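4-hydroxybutyrate CoA-transferase (Porphyromonas gingivalis, PDB 3EH7) is a putative 4-hydroxybutyrate CoA-transferase that probably moves coenzyme A between acetate and other carboxylic acids. Local coordinates at residues G323-E328 and G339-Y344; V389-V392 and G397-Q400. One frame throughout, in Å; residues are numbered along the deposited sequence.

Contact 1: G323-E328 and G339-Y344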
# COMPACT_ATOMS: atom_id res chain seq x y z
N GLY A 323 -4.25 -14.39 3.91
CA GLY A 323 -4.00 -13.18 4.64
C GLY A 323 -4.65 -11.93 4.06
O GLY A 323 -4.35 -10.86 4.52
N GLN A 324 -5.53 -12.03 3.05
CA GLN A 324 -6.21 -10.80 2.56
C GLN A 324 -7.20 -10.34 3.62
O GLN A 324 -7.93 -11.16 4.15
CB GLN A 324 -6.97 -11.00 1.25
CG GLN A 324 -6.26 -11.80 0.18
CD GLN A 324 -6.90 -11.64 -1.16
OE1 GLN A 324 -6.60 -10.67 -1.89
NE2 GLN A 324 -7.77 -12.60 -1.53
N VAL A 325 -7.26 -9.03 3.87
CA VAL A 325 -8.06 -8.44 4.93
C VAL A 325 -9.17 -7.63 4.31
O VAL A 325 -8.91 -6.78 3.44
CB VAL A 325 -7.19 -7.51 5.79
CG1 VAL A 325 -8.07 -6.60 6.75
CG2 VAL A 325 -6.16 -8.34 6.58
N VAL A 326 -10.39 -7.92 4.71
CA VAL A 326 -11.56 -7.16 4.30
C VAL A 326 -12.09 -6.42 5.53
O VAL A 326 -12.43 -7.03 6.54
CB VAL A 326 -12.64 -8.08 3.76
CG1 VAL A 326 -13.91 -7.32 3.45
CG2 VAL A 326 -12.10 -8.82 2.53
N SER A 327 -12.13 -5.11 5.42
CA SER A 327 -12.65 -4.25 6.46
C SER A 327 -13.60 -3.22 5.82
O SER A 327 -13.16 -2.34 5.11
CB SER A 327 -11.50 -3.56 7.14
OG SER A 327 -12.01 -2.77 8.18
N GLU A 328 -14.89 -3.37 6.06
CA GLU A 328 -15.90 -2.46 5.51
C GLU A 328 -16.79 -1.99 6.70
O GLU A 328 -16.66 -2.49 7.83
CB GLU A 328 -16.70 -3.15 4.38
CG GLU A 328 -15.86 -3.57 3.07
CD GLU A 328 -16.53 -4.72 2.19
OE1 GLU A 328 -17.29 -5.55 2.76
OE2 GLU A 328 -16.28 -4.81 0.95
N GLY A 339 -11.63 3.88 6.74
CA GLY A 339 -10.67 3.02 6.07
C GLY A 339 -9.23 3.39 6.36
O GLY A 339 -8.32 2.99 5.62
N GLY A 340 -9.00 4.14 7.44
CA GLY A 340 -7.68 4.60 7.80
C GLY A 340 -6.71 3.52 8.25
O GLY A 340 -5.51 3.76 8.36
N GLN A 341 -7.20 2.31 8.50
CA GLN A 341 -6.35 1.28 9.11
C GLN A 341 -5.15 0.90 8.23
O GLN A 341 -4.03 0.75 8.73
CB GLN A 341 -7.16 0.05 9.58
CG GLN A 341 -7.86 -0.75 8.52
CD GLN A 341 -8.74 -1.85 9.11
OE1 GLN A 341 -9.66 -1.57 9.87
NE2 GLN A 341 -8.45 -3.10 8.77
N VAL A 342 -5.37 0.78 6.92
CA VAL A 342 -4.26 0.43 6.03
C VAL A 342 -3.16 1.48 6.07
O VAL A 342 -1.99 1.14 5.90
CB VAL A 342 -4.74 0.21 4.58
CG1 VAL A 342 -5.41 1.48 4.04
CG2 VAL A 342 -3.57 -0.26 3.66
N ASP A 343 -3.50 2.74 6.32
CA ASP A 343 -2.48 3.78 6.43
C ASP A 343 -1.50 3.41 7.53
O ASP A 343 -0.28 3.58 7.40
CB ASP A 343 -3.08 5.17 6.76
CG ASP A 343 -4.09 5.68 5.71
OD1 ASP A 343 -4.20 5.06 4.62
OD2 ASP A 343 -4.79 6.74 5.99
N TYR A 344 -2.04 2.88 8.63
CA TYR A 344 -1.25 2.51 9.79
C TYR A 344 -0.52 1.17 9.58
O TYR A 344 0.55 0.99 10.10
CB TYR A 344 -2.10 2.52 11.08
CG TYR A 344 -2.34 3.94 11.53
CD1 TYR A 344 -1.40 4.62 12.33
CD2 TYR A 344 -3.43 4.64 11.07
CE1 TYR A 344 -1.59 5.93 12.68
CE2 TYR A 344 -3.61 5.97 11.41
CZ TYR A 344 -2.69 6.61 12.20
OH TYR A 344 -2.89 7.92 12.50
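Ser327 meets Gln341 across two backbones that stay well apart: the closest alpha carbons, Ser327 CA and Gly339 CA, are 7.5 Å from each other, so side chains alone span the interval between the short strand 325-326 and the start of the helix that runs to residue 350. Nearly all of the 89 Å² buried here belongs to Ser327, Gln341 and, in lesser measure, Val325. Gln341 supplies the reach. Its CG sits between the backbone N and the carbonyl carbon (chi1 64°), and from there the chain runs extended, carrying the terminal amide off the helix and over to Ser327, just past the end of the strand. Ser327 receives it with both side-chain atoms: Ser327 CB lies 3.8 Å from Gln341 CD, and Ser327 OG lies 3.5 Å from the same carbon. With OG anti to the backbone N (chi1 -178°), the hydroxyl extends toward the amide. Which end of the amide faces the hydroxyl is doubtful, since the modelled orientation is probably reversed and the residue has two conformers. Val325 comes at the amide from the opposite direction, with its CG1 methyl in loose contact with it, an apolar neighbour to the polar group. Behind these residues, strand 325-326 is fixed by backbone bonds to Thr383 and Thr384 on one flank and to Ile317 and Glu318 on the other, while Gln324 hydrogen-bonds Val382 and Ala380 of the second subunit. Strand 310-314, helix 341-350 and the adjacent parallel strand 355-359 make a beta-alpha-beta crossover in the large mixed sheet, and the contact ties its helix to the antiparallel hairpin 318-326 inserted into that crossover.

Contact 2: V389-V392 and G397-Q400; sequences VDYV and GIAQ
Gln400 lies over Tyr391 and grips Asp390 with the same side chain. Its CG sits 4.2 Å from the centroid of the Tyr391 ring, almost on the ring normal, a CH-pi contact over one face; farther out the amide continues the stack, its plane only 18° from that of the ring. At the end of this extended chain, Gln400 NE2 donates to Asp390 OD1 at 3.1 Å with an N-H...O angle of 161°. The acceptor uses its syn lone pair and lies close to the amide plane, which holds the amide in its rotation above the phenol. With CG anti to the backbone N (chi1 -175°), the Asp390 side chain runs alongside that of Gln400 and brings OD1 to the amide. At the ring's edge, Tyr391 CD2 touches Ile398 CG2 at 3.8 Å. A water 2.6 Å from Tyr391 OH also accepts a weak bond from Gln400 NE2, joining the two polar ends.

The backbone beneath is a beta hairpin, strands 391-394 and 397-400, the latter the outermost strand of the mixed sheet within this chain. Tyr391 and Gln400 form a non-hydrogen-bonded antiparallel pair, with Tyr391 CA 4.3 Å from Gln400 CA, which brings their side chains out together on one face. Next to them, Val392 and Ala399 are a hydrogen-bonded pair: Val392 N to Ala399 O and Ala399 N to Val392 O each measure 2.8 Å. Their side chains point to the other face, where Val392 packs on Leu413 and Ala399 on Ala412 of helix 406-414. Farther out, the second carboxylate oxygen of Asp390, OD2, takes the backbone N-H of Ser356, and Tyr391 pairs through its backbone with Ser356 and Met358 of strand 355-359.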
# COMPACT_ATOMS: atom_id res chain seq x y z
N VAL A 389 -0.04 -7.76 5.38
CA VAL A 389 -0.57 -8.12 6.70
C VAL A 389 0.60 -8.62 7.56
O VAL A 389 1.52 -9.24 7.02
CB VAL A 389 -1.69 -9.16 6.53
CG1 VAL A 389 -1.14 -10.43 5.80
CG2 VAL A 389 -2.34 -9.51 7.89
N ASP A 390 0.59 -8.34 8.87
CA ASP A 390 1.70 -8.66 9.75
C ASP A 390 1.18 -9.68 10.79
O ASP A 390 1.12 -10.87 10.48
CB ASP A 390 2.18 -7.33 10.35
CG ASP A 390 3.41 -7.45 11.19
OD1 ASP A 390 3.99 -8.55 11.24
OD2 ASP A 390 3.81 -6.39 11.77
N TYR A 391 0.73 -9.23 11.97
CA TYR A 391 0.10 -10.07 12.98
C TYR A 391 -1.41 -10.13 12.86
O TYR A 391 -2.09 -9.12 12.53
CB TYR A 391 0.39 -9.54 14.39
CG TYR A 391 1.82 -9.61 14.83
CD1 TYR A 391 2.68 -8.54 14.61
CD2 TYR A 391 2.31 -10.72 15.52
CE1 TYR A 391 4.01 -8.58 15.03
CE2 TYR A 391 3.64 -10.78 15.96
CZ TYR A 391 4.48 -9.70 15.70
OH TYR A 391 5.76 -9.70 16.10
N VAL A 392 -1.95 -11.30 13.15
CA VAL A 392 -3.38 -11.47 13.28
C VAL A 392 -3.63 -12.07 14.64
O VAL A 392 -2.93 -13.00 15.05
CB VAL A 392 -3.94 -12.39 12.18
CG1 VAL A 392 -5.43 -12.69 12.42
CG2 VAL A 392 -3.71 -11.77 10.78
N GLY A 397 -5.32 -16.96 19.93
CA GLY A 397 -3.87 -16.73 19.89
C GLY A 397 -3.40 -15.78 18.81
O GLY A 397 -4.16 -15.00 18.26
N ILE A 398 -2.11 -15.86 18.52
CA ILE A 398 -1.42 -14.87 17.73
C ILE A 398 -0.83 -15.59 16.51
O ILE A 398 -0.26 -16.69 16.68
CB ILE A 398 -0.23 -14.24 18.55
CG1 ILE A 398 -0.76 -13.44 19.75
CG2 ILE A 398 0.63 -13.37 17.69
CD1 ILE A 398 0.27 -13.29 20.91
N ALA A 399 -0.96 -15.00 15.32
CA ALA A 399 -0.24 -15.48 14.13
C ALA A 399 0.56 -14.35 13.51
O ALA A 399 0.03 -13.25 13.39
CB ALA A 399 -1.22 -16.03 13.09
N GLN A 400 1.82 -14.58 13.14
CA GLN A 400 2.55 -13.60 12.32
C GLN A 400 2.71 -14.16 10.90
O GLN A 400 3.28 -15.23 10.71
CB GLN A 400 3.91 -13.20 12.92
CG GLN A 400 4.61 -12.01 12.13
CD GLN A 400 5.89 -11.47 12.83
OE1 GLN A 400 6.56 -12.22 13.56
NE2 GLN A 400 6.23 -10.17 12.60
O HOH W 1 7.34 -8.07 14.81

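Contact 1 comes first along the chain and contact 2 follows it, their centres about 14 Å apart, both in the C-terminal acetyl-CoA hydrolase/transferase domain. They touch where Gly323 O approaches Val389 CG1 at 3.5 Å and Val325 CG2 meets Val389 CG2 at 4.2 Å. Contact 1 involves the small four-stranded sheet and the helix that leads into strand 355-359; contact 2 lies at the end of the large mixed sheet, beside that strand. Strand 382-384, paired with 325-326, precedes the 391-400 hairpin in the chain. The small sheet thus packs against the segment leading into the hairpin, through Val389, with the second subunit reaching only contact 1.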